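Local coordinates for uncharacterized protein (Bacillus cereus, PDB 5F2H) that is of unknown function but, as a member of the alpha/beta hydrolase superfamily, probably acts as a hydrolase, at residues Y52-M65 and D88-H100. Residues are numbered along the deposited sequence; the frame is centred on the assembly and turned at random.
Sequences YALASAAGLEEEAM and DDLKPLHKFEEFH
Met65, modelled as selenomethionine, lays its side chain across Phe96: CG sits over one face of the ring, 4.2 Å from the centroid and 20° off the normal, a CH-pi contact. The bend at chi2 puts SE obliquely beside the same ring, a Met-aromatic contact, near CD2 of Leu93 and the edge of the Phe99 ring, and the turn at chi3 swings CE to 3.9 Å from CB of Phe99. A methionine's long, flexible chain suits this uneven surface between two aromatic rings and a leucine.

Glu61 reaches the rim of Phe96 instead. Its extended chain passes Pro92 at about a right angle and brings OE1 4.0 Å from CZ of Phe96, with carboxylate and ring planes 79° apart. OE2 lies 3.9 Å from NZ of the exposed Lys95, a long, probably weak salt bridge.

At the other end, helix 44-58 runs close to Asp89, and Ser56 is small enough to fit. Its OG, anti to the backbone N (chi1 -178°), donates a 2.6 Å hydrogen bond to the carbonyl O of Asp89, in the carbonyl plane, while Pro92 and Leu93 pack around it. Ala57 CB rests against the Asp89 carboxylate.

A Schellman motif at Gly59, whose positive phi suits glycine, and Leu60 at the N-cap position link helices 44-58 and 61-74 as an antiparallel hairpin, against which 88-100 packs, consistent with a TPR-like N-terminal domain.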
loop_
_atom_site.group_PDB
_atom_site.type_symbol
_atom_site.label_atom_id
_atom_site.label_comp_id
_atom_site.label_asym_id
_atom_site.label_seq_id
_atom_site.Cartn_x
_atom_site.Cartn_y
_atom_site.Cartn_z
ATOM N N TYR B 52 3.921 -47.775 -1.058
ATOM C CA TYR B 52 3.513 -49.148 -0.799
ATOM C C TYR B 52 2.342 -49.614 -1.672
ATOM O O TYR B 52 2.234 -50.797 -1.980
ATOM C CB TYR B 52 3.253 -49.418 0.685
ATOM C CG TYR B 52 2.054 -48.741 1.306
ATOM C CD1 TYR B 52 0.774 -49.246 1.110
ATOM C CD2 TYR B 52 2.208 -47.680 2.188
ATOM C CE1 TYR B 52 -0.331 -48.654 1.712
ATOM C CE2 TYR B 52 1.116 -47.103 2.812
ATOM C CZ TYR B 52 -0.149 -47.590 2.562
ATOM O OH TYR B 52 -1.248 -47.006 3.139
ATOM N N ALA B 53 1.470 -48.702 -2.066
ATOM C CA ALA B 53 0.347 -49.074 -2.925
ATOM C C ALA B 53 0.911 -49.533 -4.271
ATOM O O ALA B 53 0.520 -50.581 -4.805
ATOM C CB ALA B 53 -0.594 -47.903 -3.106
ATOM N N LEU B 54 1.877 -48.781 -4.802
ATOM C CA LEU B 54 2.485 -49.163 -6.085
ATOM C C LEU B 54 3.276 -50.460 -5.959
ATOM O O LEU B 54 3.215 -51.334 -6.842
ATOM C CB LEU B 54 3.315 -48.033 -6.645
ATOM C CG LEU B 54 2.476 -46.790 -6.994
ATOM C CD1 LEU B 54 3.337 -45.618 -7.448
ATOM C CD2 LEU B 54 1.438 -47.113 -8.070
ATOM N N ALA B 55 3.930 -50.628 -4.812
ATOM C CA ALA B 55 4.709 -51.827 -4.560
ATOM C C ALA B 55 3.798 -53.023 -4.597
ATOM O O ALA B 55 4.023 -53.965 -5.360
ATOM C CB ALA B 55 5.405 -51.749 -3.215
ATOM N N SER B 56 2.740 -52.964 -3.779
ATOM C CA SER B 56 1.773 -54.061 -3.689
ATOM C C SER B 56 1.124 -54.341 -5.032
ATOM O O SER B 56 1.031 -55.486 -5.451
ATOM C CB SER B 56 0.717 -53.773 -2.641
ATOM O OG SER B 56 -0.176 -54.870 -2.530
ATOM N N ALA B 57 0.728 -53.294 -5.734
ATOM C CA ALA B 57 0.114 -53.477 -7.046
ATOM C C ALA B 57 1.078 -54.165 -8.008
ATOM O O ALA B 57 0.722 -55.143 -8.655
ATOM C CB ALA B 57 -0.300 -52.142 -7.606
ATOM N N ALA B 58 2.308 -53.670 -8.079
ATOM C CA ALA B 58 3.318 -54.262 -8.960
ATOM C C ALA B 58 3.639 -55.734 -8.652
ATOM O O ALA B 58 4.131 -56.461 -9.520
ATOM C CB ALA B 58 4.600 -53.437 -8.916
ATOM N N GLY B 59 3.414 -56.160 -7.416
ATOM C CA GLY B 59 3.676 -57.539 -7.018
ATOM C C GLY B 59 4.829 -57.649 -6.058
ATOM O O GLY B 59 5.254 -58.749 -5.732
ATOM N N LEU B 60 5.361 -56.509 -5.623
ATOM C CA LEU B 60 6.488 -56.461 -4.694
ATOM C C LEU B 60 5.893 -56.399 -3.314
ATOM O O LEU B 60 5.937 -55.376 -2.638
ATOM C CB LEU B 60 7.310 -55.210 -4.944
ATOM C CG LEU B 60 7.859 -55.062 -6.343
ATOM C CD1 LEU B 60 8.650 -53.765 -6.430
ATOM C CD2 LEU B 60 8.735 -56.262 -6.651
ATOM N N GLU B 61 5.336 -57.525 -2.917
ATOM C CA GLU B 61 4.657 -57.665 -1.648
ATOM C C GLU B 61 5.546 -57.382 -0.450
ATOM O O GLU B 61 5.143 -56.646 0.462
ATOM C CB GLU B 61 4.076 -59.072 -1.564
ATOM C CG GLU B 61 3.122 -59.395 -2.707
ATOM C CD GLU B 61 2.651 -60.829 -2.680
ATOM O OE1 GLU B 61 3.014 -61.576 -1.739
ATOM O OE2 GLU B 61 1.931 -61.214 -3.623
ATOM N N GLU B 62 6.742 -57.964 -0.460
ATOM C CA GLU B 62 7.715 -57.775 0.627
ATOM C C GLU B 62 8.133 -56.306 0.763
ATOM O O GLU B 62 8.110 -55.731 1.858
ATOM C CB GLU B 62 8.916 -58.716 0.454
ATOM C CG GLU B 62 8.548 -60.179 0.668
ATOM C CD GLU B 62 9.693 -61.144 0.395
ATOM O OE1 GLU B 62 10.599 -60.806 -0.404
ATOM O OE2 GLU B 62 9.660 -62.273 0.938
ATOM N N GLU B 63 8.450 -55.683 -0.358
ATOM C CA GLU B 63 8.830 -54.282 -0.345
ATOM C C GLU B 63 7.705 -53.498 0.315
ATOM O O GLU B 63 7.924 -52.809 1.312
ATOM C CB GLU B 63 9.108 -53.753 -1.764
ATOM C CG GLU B 63 10.326 -54.360 -2.453
ATOM C CD GLU B 63 10.268 -55.871 -2.657
ATOM O OE1 GLU B 63 9.222 -56.501 -2.390
ATOM O OE2 GLU B 63 11.294 -56.441 -3.094
ATOM N N ALA B 64 6.493 -53.665 -0.215
ATOM C CA ALA B 64 5.300 -52.989 0.310
ATOM C C ALA B 64 5.137 -53.114 1.826
ATOM O O ALA B 64 4.901 -52.118 2.497
ATOM C CB ALA B 64 4.056 -53.510 -0.379
HETATM N N MSE B 65 5.315 -54.313 2.372
HETATM C CA MSE B 65 5.165 -54.513 3.824
HETATM C C MSE B 65 6.060 -53.647 4.672
HETATM O O MSE B 65 5.566 -53.064 5.640
HETATM C CB MSE B 65 5.312 -55.969 4.253
HETATM C CG MSE B 65 3.990 -56.727 4.144
HETATM SE SE MSE B 65 2.482 -55.611 4.707
HETATM C CE MSE B 65 2.441 -56.203 6.579
ATOM N N ASP B 88 -8.023 -52.277 -3.991
ATOM C CA ASP B 88 -7.656 -53.499 -4.720
ATOM C C ASP B 88 -6.142 -53.715 -4.777
ATOM O O ASP B 88 -5.660 -54.836 -4.600
ATOM C CB ASP B 88 -8.242 -53.439 -6.133
ATOM C CG ASP B 88 -9.777 -53.424 -6.134
ATOM O OD1 ASP B 88 -10.403 -54.397 -5.641
ATOM O OD2 ASP B 88 -10.352 -52.482 -6.720
ATOM N N ASP B 89 -5.398 -52.632 -4.970
ATOM C CA ASP B 89 -3.949 -52.718 -5.040
ATOM C C ASP B 89 -3.310 -53.309 -3.788
ATOM O O ASP B 89 -2.170 -53.786 -3.845
ATOM C CB ASP B 89 -3.328 -51.343 -5.339
ATOM C CG ASP B 89 -3.642 -50.838 -6.746
ATOM O OD1 ASP B 89 -4.273 -51.583 -7.543
ATOM O OD2 ASP B 89 -3.235 -49.690 -7.043
ATOM N N LEU B 90 -4.039 -53.278 -2.673
ATOM C CA LEU B 90 -3.539 -53.796 -1.405
ATOM C C LEU B 90 -3.969 -55.219 -1.065
ATOM O O LEU B 90 -3.512 -55.782 -0.066
ATOM C CB LEU B 90 -4.027 -52.891 -0.277
ATOM C CG LEU B 90 -3.579 -51.437 -0.251
ATOM C CD1 LEU B 90 -4.346 -50.687 0.823
ATOM C CD2 LEU B 90 -2.082 -51.325 -0.013
ATOM N N LYS B 91 -4.820 -55.822 -1.881
ATOM C CA LYS B 91 -5.292 -57.170 -1.578
ATOM C C LYS B 91 -4.158 -58.197 -1.317
ATOM O O LYS B 91 -4.240 -58.990 -0.377
ATOM C CB LYS B 91 -6.280 -57.666 -2.646
ATOM C CG LYS B 91 -7.012 -58.934 -2.229
ATOM C CD LYS B 91 -8.032 -59.431 -3.239
ATOM C CE LYS B 91 -8.746 -60.662 -2.684
ATOM N NZ LYS B 91 -9.757 -61.243 -3.609
ATOM N N PRO B 92 -3.078 -58.152 -2.116
ATOM C CA PRO B 92 -1.957 -59.093 -1.942
ATOM C C PRO B 92 -1.303 -59.085 -0.566
ATOM O O PRO B 92 -0.494 -59.968 -0.264
ATOM C CB PRO B 92 -0.931 -58.614 -2.958
ATOM C CG PRO B 92 -1.714 -57.891 -3.968
ATOM C CD PRO B 92 -2.870 -57.261 -3.267
ATOM N N LEU B 93 -1.653 -58.099 0.247
ATOM C CA LEU B 93 -1.106 -57.963 1.581
ATOM C C LEU B 93 -1.952 -58.625 2.682
ATOM O O LEU B 93 -1.429 -58.906 3.763
ATOM C CB LEU B 93 -0.924 -56.474 1.874
ATOM C CG LEU B 93 -0.034 -55.750 0.846
ATOM C CD1 LEU B 93 -0.004 -54.254 1.095
ATOM C CD2 LEU B 93 1.382 -56.296 0.850
ATOM N N HIS B 94 -3.232 -58.916 2.409
ATOM C CA HIS B 94 -4.116 -59.538 3.429
ATOM C C HIS B 94 -3.594 -60.861 3.977
ATOM O O HIS B 94 -3.972 -61.274 5.071
ATOM C CB HIS B 94 -5.556 -59.733 2.934
ATOM C CG HIS B 94 -6.202 -58.469 2.469
ATOM N ND1 HIS B 94 -6.534 -58.244 1.153
ATOM C CD2 HIS B 94 -6.524 -57.339 3.133
ATOM C CE1 HIS B 94 -7.103 -57.056 1.041
ATOM N NE2 HIS B 94 -7.095 -56.480 2.227
ATOM N N LYS B 95 -2.733 -61.527 3.217
ATOM C CA LYS B 95 -2.163 -62.785 3.666
ATOM C C LYS B 95 -1.371 -62.539 4.938
ATOM O O LYS B 95 -1.466 -63.305 5.888
ATOM C CB LYS B 95 -1.174 -63.337 2.645
ATOM C CG LYS B 95 -1.702 -63.571 1.250
ATOM C CD LYS B 95 -0.538 -63.967 0.357
ATOM C CE LYS B 95 -0.934 -64.073 -1.102
ATOM N NZ LYS B 95 0.246 -64.331 -1.974
ATOM N N PHE B 96 -0.629 -61.436 4.963
ATOM C CA PHE B 96 0.237 -61.112 6.100
ATOM C C PHE B 96 -0.474 -60.694 7.381
ATOM O O PHE B 96 -1.446 -59.943 7.347
ATOM C CB PHE B 96 1.244 -60.033 5.695
ATOM C CG PHE B 96 2.045 -60.390 4.480
ATOM C CD1 PHE B 96 3.143 -61.222 4.578
ATOM C CD2 PHE B 96 1.705 -59.879 3.237
ATOM C CE1 PHE B 96 3.883 -61.552 3.453
ATOM C CE2 PHE B 96 2.435 -60.207 2.107
ATOM C CZ PHE B 96 3.529 -61.041 2.215
ATOM N N GLU B 97 0.021 -61.199 8.511
ATOM C CA GLU B 97 -0.543 -60.862 9.809
ATOM C C GLU B 97 -0.103 -59.447 10.168
ATOM O O GLU B 97 -0.864 -58.686 10.765
ATOM C CB GLU B 97 -0.158 -61.879 10.900
ATOM C CG GLU B 97 1.336 -62.040 11.188
ATOM C CD GLU B 97 1.650 -63.059 12.292
ATOM O OE1 GLU B 97 2.776 -63.617 12.311
ATOM O OE2 GLU B 97 0.759 -63.331 13.130
ATOM N N GLU B 98 1.108 -59.074 9.767
ATOM C CA GLU B 98 1.591 -57.728 10.054
ATOM C C GLU B 98 0.626 -56.734 9.434
ATOM O O GLU B 98 0.450 -55.633 9.944
ATOM C CB GLU B 98 3.039 -57.453 9.558
ATOM C CG GLU B 98 4.214 -58.142 10.283
ATOM C CD GLU B 98 4.371 -59.637 10.031
ATOM O OE1 GLU B 98 3.689 -60.200 9.142
ATOM O OE2 GLU B 98 5.239 -60.245 10.700
ATOM N N PHE B 99 0.003 -57.126 8.326
ATOM C CA PHE B 99 -0.946 -56.257 7.651
ATOM C C PHE B 99 -2.152 -55.974 8.526
ATOM O O PHE B 99 -2.593 -54.836 8.608
ATOM C CB PHE B 99 -1.394 -56.849 6.320
ATOM C CG PHE B 99 -2.380 -55.990 5.589
ATOM C CD1 PHE B 99 -1.943 -54.966 4.769
ATOM C CD2 PHE B 99 -3.741 -56.204 5.716
ATOM C CE1 PHE B 99 -2.852 -54.173 4.090
ATOM C CE2 PHE B 99 -4.651 -55.406 5.051
ATOM C CZ PHE B 99 -4.208 -54.392 4.236
ATOM N N HIS B 100 -2.686 -57.000 9.182
ATOM C CA HIS B 100 -3.852 -56.800 10.050
ATOM C C HIS B 100 -3.465 -55.906 11.214
ATOM O O HIS B 100 -4.276 -55.112 11.678
ATOM C CB HIS B 100 -4.475 -58.122 10.505
ATOM C CG HIS B 100 -4.929 -58.978 9.364
ATOM N ND1 HIS B 100 -4.270 -60.129 8.991
ATOM C CD2 HIS B 100 -5.871 -58.766 8.414
ATOM C CE1 HIS B 100 -4.848 -60.640 7.920
ATOM N NE2 HIS B 100 -5.813 -59.824 7.539
#